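PDB 5TR9: ferredoxin-NADP reductase from Neisseria gonorrhoeae MIA_2011_03-10, which probably catalyses electron transfer between NADP(H) and ferredoxin through its bound flavin-adenine dinucleotide. Local coordinates for residues S51-Y56 / R64-V69; F35-P40 / L77-V82. One frame throughout, in Å; residues are numbered along the deposited sequence.

Contact 1 (S51-Y56 / R64-V69); sequences SRLGFY and RAYSVV. With FAD (flavin-adenine dinucleotide), chain C.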
loop_
_atom_site.group_PDB
_atom_site.type_symbol
_atom_site.label_atom_id
_atom_site.label_comp_id
_atom_site.label_asym_id
_atom_site.label_seq_id
_atom_site.Cartn_x
_atom_site.Cartn_y
_atom_site.Cartn_z
ATOM N N SER A 51 -7.867 -7.178 3.958
ATOM C CA SER A 51 -9.083 -7.630 4.613
ATOM C C SER A 51 -10.276 -7.363 3.712
ATOM O O SER A 51 -10.206 -6.574 2.770
ATOM C CB SER A 51 -9.304 -6.882 5.928
ATOM O OG SER A 51 -8.174 -6.945 6.780
ATOM N N ARG A 52 -11.381 -8.026 4.018
ATOM C CA ARG A 52 -12.680 -7.664 3.465
ATOM C C ARG A 52 -13.533 -7.146 4.612
ATOM O O ARG A 52 -13.728 -7.851 5.608
ATOM C CB ARG A 52 -13.348 -8.848 2.763
ATOM C CG ARG A 52 -13.014 -8.936 1.284
ATOM C CD ARG A 52 -13.606 -10.182 0.632
ATOM N NE ARG A 52 -14.967 -10.488 1.073
ATOM C CZ ARG A 52 -16.069 -10.235 0.368
ATOM N NH1 ARG A 52 -15.985 -9.657 -0.823
ATOM N NH2 ARG A 52 -17.257 -10.567 0.856
ATOM N N LEU A 53 -14.000 -5.909 4.485
ATOM C CA LEU A 53 -14.796 -5.241 5.501
ATOM C C LEU A 53 -16.201 -5.045 4.966
ATOM O O LEU A 53 -16.397 -4.871 3.759
ATOM C CB LEU A 53 -14.212 -3.876 5.868
ATOM C CG LEU A 53 -12.757 -3.854 6.334
ATOM C CD1 LEU A 53 -12.309 -2.410 6.636
ATOM C CD2 LEU A 53 -12.586 -4.750 7.557
ATOM N N GLY A 54 -17.178 -5.071 5.869
ATOM C CA GLY A 54 -18.557 -5.014 5.428
ATOM C C GLY A 54 -19.447 -4.321 6.433
ATOM O O GLY A 54 -19.068 -4.067 7.581
ATOM N N PHE A 55 -20.650 -4.011 5.974
ATOM C CA PHE A 55 -21.701 -3.498 6.839
ATOM C C PHE A 55 -22.999 -4.228 6.546
ATOM O O PHE A 55 -23.271 -4.613 5.407
ATOM C CB PHE A 55 -21.957 -1.993 6.640
ATOM C CG PHE A 55 -20.821 -1.110 7.052
ATOM C CD1 PHE A 55 -20.593 -0.826 8.391
ATOM C CD2 PHE A 55 -20.004 -0.531 6.097
ATOM C CE1 PHE A 55 -19.544 0.006 8.771
ATOM C CE2 PHE A 55 -18.961 0.308 6.462
ATOM C CZ PHE A 55 -18.733 0.577 7.802
ATOM N N TYR A 56 -23.807 -4.400 7.587
ATOM C CA TYR A 56 -25.206 -4.728 7.377
ATOM C C TYR A 56 -25.896 -3.537 6.726
ATOM O O TYR A 56 -25.770 -2.405 7.201
ATOM C CB TYR A 56 -25.888 -5.050 8.703
ATOM C CG TYR A 56 -25.350 -6.242 9.467
ATOM C CD1 TYR A 56 -25.303 -7.505 8.890
ATOM C CD2 TYR A 56 -24.936 -6.108 10.790
ATOM C CE1 TYR A 56 -24.845 -8.598 9.604
ATOM C CE2 TYR A 56 -24.466 -7.191 11.505
ATOM C CZ TYR A 56 -24.422 -8.431 10.908
ATOM O OH TYR A 56 -23.976 -9.522 11.623
ATOM N N ARG A 64 -16.274 -4.590 0.872
ATOM C CA ARG A 64 -15.166 -4.046 0.084
ATOM C C ARG A 64 -13.830 -4.479 0.683
ATOM O O ARG A 64 -13.719 -4.718 1.890
ATOM C CB ARG A 64 -15.203 -2.506 0.013
ATOM C CG ARG A 64 -16.384 -1.911 -0.767
ATOM C CD ARG A 64 -16.283 -2.217 -2.254
ATOM N NE ARG A 64 -17.239 -1.450 -3.059
ATOM C CZ ARG A 64 -18.504 -1.811 -3.278
ATOM N NH1 ARG A 64 -18.998 -2.920 -2.725
ATOM N NH2 ARG A 64 -19.288 -1.055 -4.050
ATOM N N ALA A 65 -12.799 -4.529 -0.165
ATOM C CA ALA A 65 -11.457 -4.917 0.270
ATOM C C ALA A 65 -10.608 -3.700 0.645
ATOM O O ALA A 65 -10.683 -2.646 -0.002
ATOM C CB ALA A 65 -10.749 -5.709 -0.833
ATOM N N TYR A 66 -9.778 -3.859 1.686
ATOM C CA TYR A 66 -8.858 -2.813 2.149
ATOM C C TYR A 66 -7.561 -3.451 2.610
ATOM O O TYR A 66 -7.592 -4.408 3.383
ATOM C CB TYR A 66 -9.462 -1.986 3.304
ATOM C CG TYR A 66 -10.714 -1.315 2.822
ATOM C CD1 TYR A 66 -10.655 -0.100 2.147
ATOM C CD2 TYR A 66 -11.945 -1.934 2.982
ATOM C CE1 TYR A 66 -11.799 0.481 1.637
ATOM C CE2 TYR A 66 -13.085 -1.370 2.478
ATOM C CZ TYR A 66 -13.009 -0.163 1.821
ATOM O OH TYR A 66 -14.158 0.376 1.309
ATOM N N SER A 67 -6.428 -2.914 2.163
ATOM C CA SER A 67 -5.147 -3.420 2.664
ATOM C C SER A 67 -4.937 -3.027 4.119
ATOM O O SER A 67 -5.172 -1.880 4.506
ATOM C CB SER A 67 -3.990 -2.864 1.840
ATOM O OG SER A 67 -4.149 -3.170 0.464
ATOM N N VAL A 68 -4.453 -3.969 4.933
ATOM C CA VAL A 68 -4.163 -3.621 6.323
ATOM C C VAL A 68 -2.964 -2.683 6.365
ATOM O O VAL A 68 -1.903 -2.991 5.808
ATOM C CB VAL A 68 -3.907 -4.876 7.167
ATOM C CG1 VAL A 68 -3.717 -4.468 8.631
ATOM C CG2 VAL A 68 -5.069 -5.848 7.038
ATOM N N VAL A 69 -3.122 -1.530 7.033
ATOM C CA VAL A 69 -1.993 -0.611 7.158
ATOM C C VAL A 69 -1.264 -0.782 8.484
ATOM O O VAL A 69 -0.080 -0.421 8.574
ATOM C CB VAL A 69 -2.407 0.866 6.959
ATOM C CG1 VAL A 69 -3.286 1.017 5.724
ATOM C CG2 VAL A 69 -3.106 1.412 8.169
HETATM P PA FAD C . -16.842 1.631 -5.442
HETATM O O1A FAD C . -18.213 1.344 -5.959
HETATM O O2A FAD C . -16.072 0.441 -4.881
HETATM O O5B FAD C . -15.922 2.253 -6.540
HETATM C C5B FAD C . -16.373 3.343 -7.368
HETATM C C4B FAD C . -15.195 3.778 -8.205
HETATM O O4B FAD C . -14.262 4.486 -7.364
HETATM C C3B FAD C . -14.374 2.644 -8.803
HETATM O O3B FAD C . -14.918 2.186 -10.036
HETATM C C2B FAD C . -13.010 3.303 -9.014
HETATM O O2B FAD C . -12.978 4.064 -10.217
HETATM C C1B FAD C . -12.941 4.278 -7.838
HETATM N N9A FAD C . -12.133 3.834 -6.711
HETATM C C8A FAD C . -12.434 2.859 -5.800
HETATM N N7A FAD C . -11.531 2.717 -4.855
HETATM C C5A FAD C . -10.584 3.682 -5.163
HETATM C C6A FAD C . -9.374 4.047 -4.546
HETATM N N6A FAD C . -8.895 3.449 -3.450
HETATM N N1A FAD C . -8.656 5.044 -5.114
HETATM C C2A FAD C . -9.137 5.641 -6.210
HETATM N N3A FAD C . -10.263 5.379 -6.881
HETATM C C4A FAD C . -10.950 4.389 -6.295
HETATM N N1 FAD C . -9.590 1.330 -1.265
HETATM C C2 FAD C . -9.007 2.123 -0.322
HETATM O O2 FAD C . -9.411 3.278 -0.116
HETATM N N3 FAD C . -7.924 1.633 0.399
HETATM C C4 FAD C . -7.356 0.377 0.254
HETATM O O4 FAD C . -6.405 0.035 0.958
HETATM C C4X FAD C . -7.995 -0.451 -0.739
HETATM N N5 FAD C . -7.503 -1.658 -0.957
HETATM C C5X FAD C . -8.123 -2.444 -1.910
HETATM C C6 FAD C . -7.620 -3.726 -2.150
HETATM C C7 FAD C . -8.204 -4.557 -3.098
HETATM C C7M FAD C . -7.648 -5.939 -3.321
HETATM C C8 FAD C . -9.323 -4.109 -3.818
HETATM C C8M FAD C . -9.978 -4.997 -4.848
HETATM C C9 FAD C . -9.822 -2.828 -3.587
HETATM C C9A FAD C . -9.238 -1.996 -2.638
HETATM N N10 FAD C . -9.693 -0.676 -2.405
HETATM C C10 FAD C . -9.114 0.107 -1.444
HETATM C "C1'" FAD C . -10.929 -0.185 -3.018
HETATM C "C2'" FAD C . -12.102 -0.403 -2.044
HETATM O "O2'" FAD C . -12.431 -1.789 -1.916
HETATM C "C3'" FAD C . -13.347 0.375 -2.477
HETATM O "O3'" FAD C . -13.602 0.136 -3.856
HETATM C "C4'" FAD C . -13.304 1.861 -2.115
HETATM O "O4'" FAD C . -13.336 1.989 -0.691
HETATM C "C5'" FAD C . -14.454 2.650 -2.706
HETATM O "O5'" FAD C . -15.695 2.015 -2.340
HETATM P P FAD C . -17.084 2.645 -2.775
HETATM O O1P FAD C . -17.231 4.037 -2.174
HETATM O O2P FAD C . -18.140 1.637 -2.486
HETATM O O3P FAD C . -16.896 2.792 -4.364
#

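Contact 2 (F35-P40 / L77-V82); sequences FAISRP and LEYFAV. With FAD (flavin-adenine dinucleotide), chain C.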
loop_
_atom_site.group_PDB
_atom_site.type_symbol
_atom_site.label_atom_id
_atom_site.label_comp_id
_atom_site.label_asym_id
_atom_site.label_seq_id
_atom_site.Cartn_x
_atom_site.Cartn_y
_atom_site.Cartn_z
ATOM N N PHE A 35 -8.650 4.692 9.827
ATOM C CA PHE A 35 -9.532 4.290 10.911
ATOM C C PHE A 35 -9.068 2.951 11.453
ATOM O O PHE A 35 -8.392 2.186 10.761
ATOM C CB PHE A 35 -11.014 4.230 10.477
ATOM C CG PHE A 35 -11.315 3.228 9.379
ATOM C CD1 PHE A 35 -11.170 3.574 8.037
ATOM C CD2 PHE A 35 -11.818 1.963 9.690
ATOM C CE1 PHE A 35 -11.477 2.668 7.021
ATOM C CE2 PHE A 35 -12.132 1.046 8.677
ATOM C CZ PHE A 35 -11.961 1.399 7.336
ATOM N N ALA A 36 -9.400 2.698 12.715
ATOM C CA ALA A 36 -9.037 1.457 13.378
ATOM C C ALA A 36 -10.299 0.728 13.802
ATOM O O ALA A 36 -11.306 1.354 14.165
ATOM C CB ALA A 36 -8.166 1.717 14.606
ATOM N N ILE A 37 -10.227 -0.603 13.773
ATOM C CA ILE A 37 -11.313 -1.453 14.235
ATOM C C ILE A 37 -10.744 -2.473 15.212
ATOM O O ILE A 37 -9.536 -2.737 15.245
ATOM C CB ILE A 37 -12.039 -2.162 13.070
ATOM C CG1 ILE A 37 -11.147 -3.249 12.455
ATOM C CG2 ILE A 37 -12.449 -1.163 11.976
ATOM C CD1 ILE A 37 -11.852 -4.049 11.361
ATOM N N SER A 38 -11.628 -3.037 16.033
ATOM C CA SER A 38 -11.200 -4.092 16.943
ATOM C C SER A 38 -10.744 -5.316 16.156
ATOM O O SER A 38 -11.229 -5.595 15.048
ATOM C CB SER A 38 -12.322 -4.463 17.921
ATOM O OG SER A 38 -13.531 -4.796 17.254
ATOM N N ARG A 39 -9.775 -6.024 16.729
ATOM C CA ARG A 39 -9.119 -7.154 16.079
ATOM C C ARG A 39 -9.367 -8.403 16.904
ATOM O O ARG A 39 -8.908 -8.475 18.061
ATOM C CB ARG A 39 -7.614 -6.915 15.931
ATOM C CG ARG A 39 -6.918 -8.078 15.254
ATOM C CD ARG A 39 -5.427 -7.857 15.153
ATOM N NE ARG A 39 -4.805 -8.973 14.448
ATOM C CZ ARG A 39 -3.531 -8.990 14.101
ATOM N NH1 ARG A 39 -2.767 -7.960 14.424
ATOM N NH2 ARG A 39 -3.024 -10.035 13.450
ATOM N N PRO A 40 -10.074 -9.400 16.384
ATOM C CA PRO A 40 -10.248 -10.629 17.155
ATOM C C PRO A 40 -8.927 -11.355 17.314
ATOM O O PRO A 40 -8.016 -11.242 16.485
ATOM C CB PRO A 40 -11.254 -11.445 16.331
ATOM C CG PRO A 40 -11.245 -10.875 14.993
ATOM C CD PRO A 40 -10.772 -9.447 15.088
ATOM N N LEU A 77 -6.742 -3.283 14.096
ATOM C CA LEU A 77 -6.546 -3.259 12.651
ATOM C C LEU A 77 -6.799 -1.847 12.150
ATOM O O LEU A 77 -7.836 -1.262 12.460
ATOM C CB LEU A 77 -7.491 -4.233 11.948
ATOM C CG LEU A 77 -7.197 -5.709 12.211
ATOM C CD1 LEU A 77 -8.448 -6.548 11.918
ATOM C CD2 LEU A 77 -6.007 -6.164 11.361
ATOM N N GLU A 78 -5.868 -1.309 11.367
ATOM C CA GLU A 78 -6.020 0.024 10.812
ATOM C C GLU A 78 -6.058 -0.042 9.290
ATOM O O GLU A 78 -5.411 -0.892 8.670
ATOM C CB GLU A 78 -4.881 0.940 11.279
ATOM C CG GLU A 78 -5.100 2.399 10.957
ATOM C CD GLU A 78 -4.063 3.310 11.587
ATOM O OE1 GLU A 78 -3.710 3.120 12.780
ATOM O OE2 GLU A 78 -3.622 4.244 10.890
ATOM N N TYR A 79 -6.822 0.881 8.699
ATOM C CA TYR A 79 -7.026 0.950 7.257
ATOM C C TYR A 79 -6.938 2.401 6.806
ATOM O O TYR A 79 -7.120 3.331 7.601
ATOM C CB TYR A 79 -8.384 0.343 6.849
ATOM C CG TYR A 79 -8.528 -1.088 7.313
ATOM C CD1 TYR A 79 -8.014 -2.135 6.556
ATOM C CD2 TYR A 79 -9.127 -1.387 8.545
ATOM C CE1 TYR A 79 -8.118 -3.454 6.995
ATOM C CE2 TYR A 79 -9.233 -2.699 8.994
ATOM C CZ TYR A 79 -8.727 -3.728 8.215
ATOM O OH TYR A 79 -8.841 -5.024 8.681
ATOM N N PHE A 80 -6.608 2.579 5.523
ATOM C CA PHE A 80 -6.513 3.882 4.864
ATOM C C PHE A 80 -7.487 3.878 3.696
ATOM O O PHE A 80 -7.333 3.076 2.770
ATOM C CB PHE A 80 -5.072 4.129 4.379
ATOM C CG PHE A 80 -4.906 5.307 3.441
ATOM C CD1 PHE A 80 -5.650 6.464 3.592
ATOM C CD2 PHE A 80 -3.939 5.265 2.430
ATOM C CE1 PHE A 80 -5.481 7.546 2.724
ATOM C CE2 PHE A 80 -3.742 6.350 1.581
ATOM C CZ PHE A 80 -4.512 7.486 1.721
ATOM N N ALA A 81 -8.494 4.758 3.741
ATOM C CA ALA A 81 -9.517 4.808 2.703
ATOM C C ALA A 81 -9.623 6.191 2.073
ATOM O O ALA A 81 -9.575 7.218 2.763
ATOM C CB ALA A 81 -10.896 4.403 3.260
ATOM N N VAL A 82 -9.762 6.206 0.750
ATOM C CA VAL A 82 -10.084 7.425 0.011
ATOM C C VAL A 82 -11.591 7.465 -0.202
ATOM O O VAL A 82 -12.187 6.498 -0.696
ATOM C CB VAL A 82 -9.332 7.493 -1.331
ATOM C CG1 VAL A 82 -9.375 6.177 -2.022
ATOM C CG2 VAL A 82 -9.947 8.552 -2.244
HETATM P PA FAD C . -16.842 1.631 -5.442
HETATM O O1A FAD C . -18.213 1.344 -5.959
HETATM O O2A FAD C . -16.072 0.441 -4.881
HETATM O O5B FAD C . -15.922 2.253 -6.540
HETATM C C5B FAD C . -16.373 3.343 -7.368
HETATM C C4B FAD C . -15.195 3.778 -8.205
HETATM O O4B FAD C . -14.262 4.486 -7.364
HETATM C C3B FAD C . -14.374 2.644 -8.803
HETATM O O3B FAD C . -14.918 2.186 -10.036
HETATM C C2B FAD C . -13.010 3.303 -9.014
HETATM O O2B FAD C . -12.978 4.064 -10.217
HETATM C C1B FAD C . -12.941 4.278 -7.838
HETATM N N9A FAD C . -12.133 3.834 -6.711
HETATM C C8A FAD C . -12.434 2.859 -5.800
HETATM N N7A FAD C . -11.531 2.717 -4.855
HETATM C C5A FAD C . -10.584 3.682 -5.163
HETATM C C6A FAD C . -9.374 4.047 -4.546
HETATM N N6A FAD C . -8.895 3.449 -3.450
HETATM N N1A FAD C . -8.656 5.044 -5.114
HETATM C C2A FAD C . -9.137 5.641 -6.210
HETATM N N3A FAD C . -10.263 5.379 -6.881
HETATM C C4A FAD C . -10.950 4.389 -6.295
HETATM N N1 FAD C . -9.590 1.330 -1.265
HETATM C C2 FAD C . -9.007 2.123 -0.322
HETATM O O2 FAD C . -9.411 3.278 -0.116
HETATM N N3 FAD C . -7.924 1.633 0.399
HETATM C C4 FAD C . -7.356 0.377 0.254
HETATM O O4 FAD C . -6.405 0.035 0.958
HETATM C C4X FAD C . -7.995 -0.451 -0.739
HETATM N N5 FAD C . -7.503 -1.658 -0.957
HETATM C C5X FAD C . -8.123 -2.444 -1.910
HETATM C C6 FAD C . -7.620 -3.726 -2.150
HETATM C C7 FAD C . -8.204 -4.557 -3.098
HETATM C C7M FAD C . -7.648 -5.939 -3.321
HETATM C C8 FAD C . -9.323 -4.109 -3.818
HETATM C C8M FAD C . -9.978 -4.997 -4.848
HETATM C C9 FAD C . -9.822 -2.828 -3.587
HETATM C C9A FAD C . -9.238 -1.996 -2.638
HETATM N N10 FAD C . -9.693 -0.676 -2.405
HETATM C C10 FAD C . -9.114 0.107 -1.444
HETATM C "C1'" FAD C . -10.929 -0.185 -3.018
HETATM C "C2'" FAD C . -12.102 -0.403 -2.044
HETATM O "O2'" FAD C . -12.431 -1.789 -1.916
HETATM C "C3'" FAD C . -13.347 0.375 -2.477
HETATM O "O3'" FAD C . -13.602 0.136 -3.856
HETATM C "C4'" FAD C . -13.304 1.861 -2.115
HETATM O "O4'" FAD C . -13.336 1.989 -0.691
HETATM C "C5'" FAD C . -14.454 2.650 -2.706
HETATM O "O5'" FAD C . -15.695 2.015 -2.340
HETATM P P FAD C . -17.084 2.645 -2.775
HETATM O O1P FAD C . -17.231 4.037 -2.174
HETATM O O2P FAD C . -18.140 1.637 -2.486
HETATM O O3P FAD C . -16.896 2.792 -4.364
#

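Contact 1 (S51-Y56 / R64-V69)
Leu53 and Tyr66 meet on one face of an antiparallel strand pair, together with Ser51 and Arg64. Leu53 CD1 lies 3.7 Å from Tyr66 CD2, and the two side chains cross at about a right angle. Leu53 CD1 approaches the ring obliquely, while Tyr66 CE1 and CZ run beside the ribityl O4'. Tyr66 CG stands anti to the carbonyl carbon (chi1 -61°), which lays the ring back along its own strand, toward Arg64, where it meets the FAD. There Tyr66 OH shares a 2.7 Å hydrogen bond with FAD O4'. FAD O2' sits over one ring face, toward its rim, and donates to Ala65 O at 2.7 Å. Arg64 bends at chi2 (-68°) and turns the edge of its guanidinium to the pyrophosphate. Its NE reaches FAD O2A at 2.9 Å and its NH2 reaches FAD O1A at 3.2 Å, so two N-H groups grip one phosphate. Ala65, on the opposite face, puts its CB 3.6 Å from FAD C7 of the flavin. Ser67 N donates to FAD O4. Behind these groups, Ser51 pairs with Tyr66 and Leu53 with Arg64, each through two backbone hydrogen bonds. The Arg-x-Tyr-Ser run on the second strand of this hairpin is the FAD-binding motif of the ferredoxin-NADP reductase family, set in its antiparallel beta barrel.

Contact 2 (F35-P40 / L77-V82)
Leu77 O accepts a hydrogen bond from Ile37 N at 2.8 Å. The CA of Ala36 also approaches Leu77 O, at 3.1 Å, as a CA-H...O contact. Leu77 N returns a nearly straight bond to Ile37 O. Phe35 and Tyr79 form a second hydrogen-bonded pair, with Ala36 and Glu78 as the non-hydrogen-bonded pair between. Tyr79 CB lies over one face of the Phe35 ring, 4.1 Å from its centroid, in a CH-pi contact. Phe35 CG sits between the backbone N and the carbonyl carbon (chi1 62°), and this folds the ring back over the neighbouring strand. The Phe35 and Tyr79 ring planes are inclined by 36°. These strands belong to the antiparallel FAD-binding barrel, where 76-82 lies beside 32-38. Ile37 CD1 comes to the edge of the Tyr79 ring, 3.8 Å from CE2. Ile37 CG1 packs against Leu77 CB. Beyond the paired residues, the extended Arg39 chain crosses Leu77 at about a right angle, with Arg39 CG 3.9 Å from Leu77 CG. Leu77 CD2 lies over one face of the guanidinium, whose N-H groups bond to Glu72 O and Tyr43 O. Farther along 77-82, the backbone reads the flavin pyrimidine. FAD N3 donates to Phe80 O at 2.8 Å. Val82 N donates to FAD O2 at 3.1 Å.

After the first strand, 17-27, the chain enters 32-38, then 50-57, 60-67 and 76-82. Contact 1 closes the short hairpin between 50-57 and 60-67. Contact 2 joins 32-38 to 76-82 and closes a longer loop, so contact 1 is nested inside it. The two pairs lie at opposite ends of the strand order in one antiparallel sheet, yet their centres are about 8 Å apart, in keeping with its closure into a barrel. Ser51 OG and Tyr79 OH, 2.8 Å apart, probably hydrogen-bond where the two strand pairs meet. Val69 N and Glu78 O probably do so too. The flavin is held by both ends of the sheet, 64-69 and 77-82.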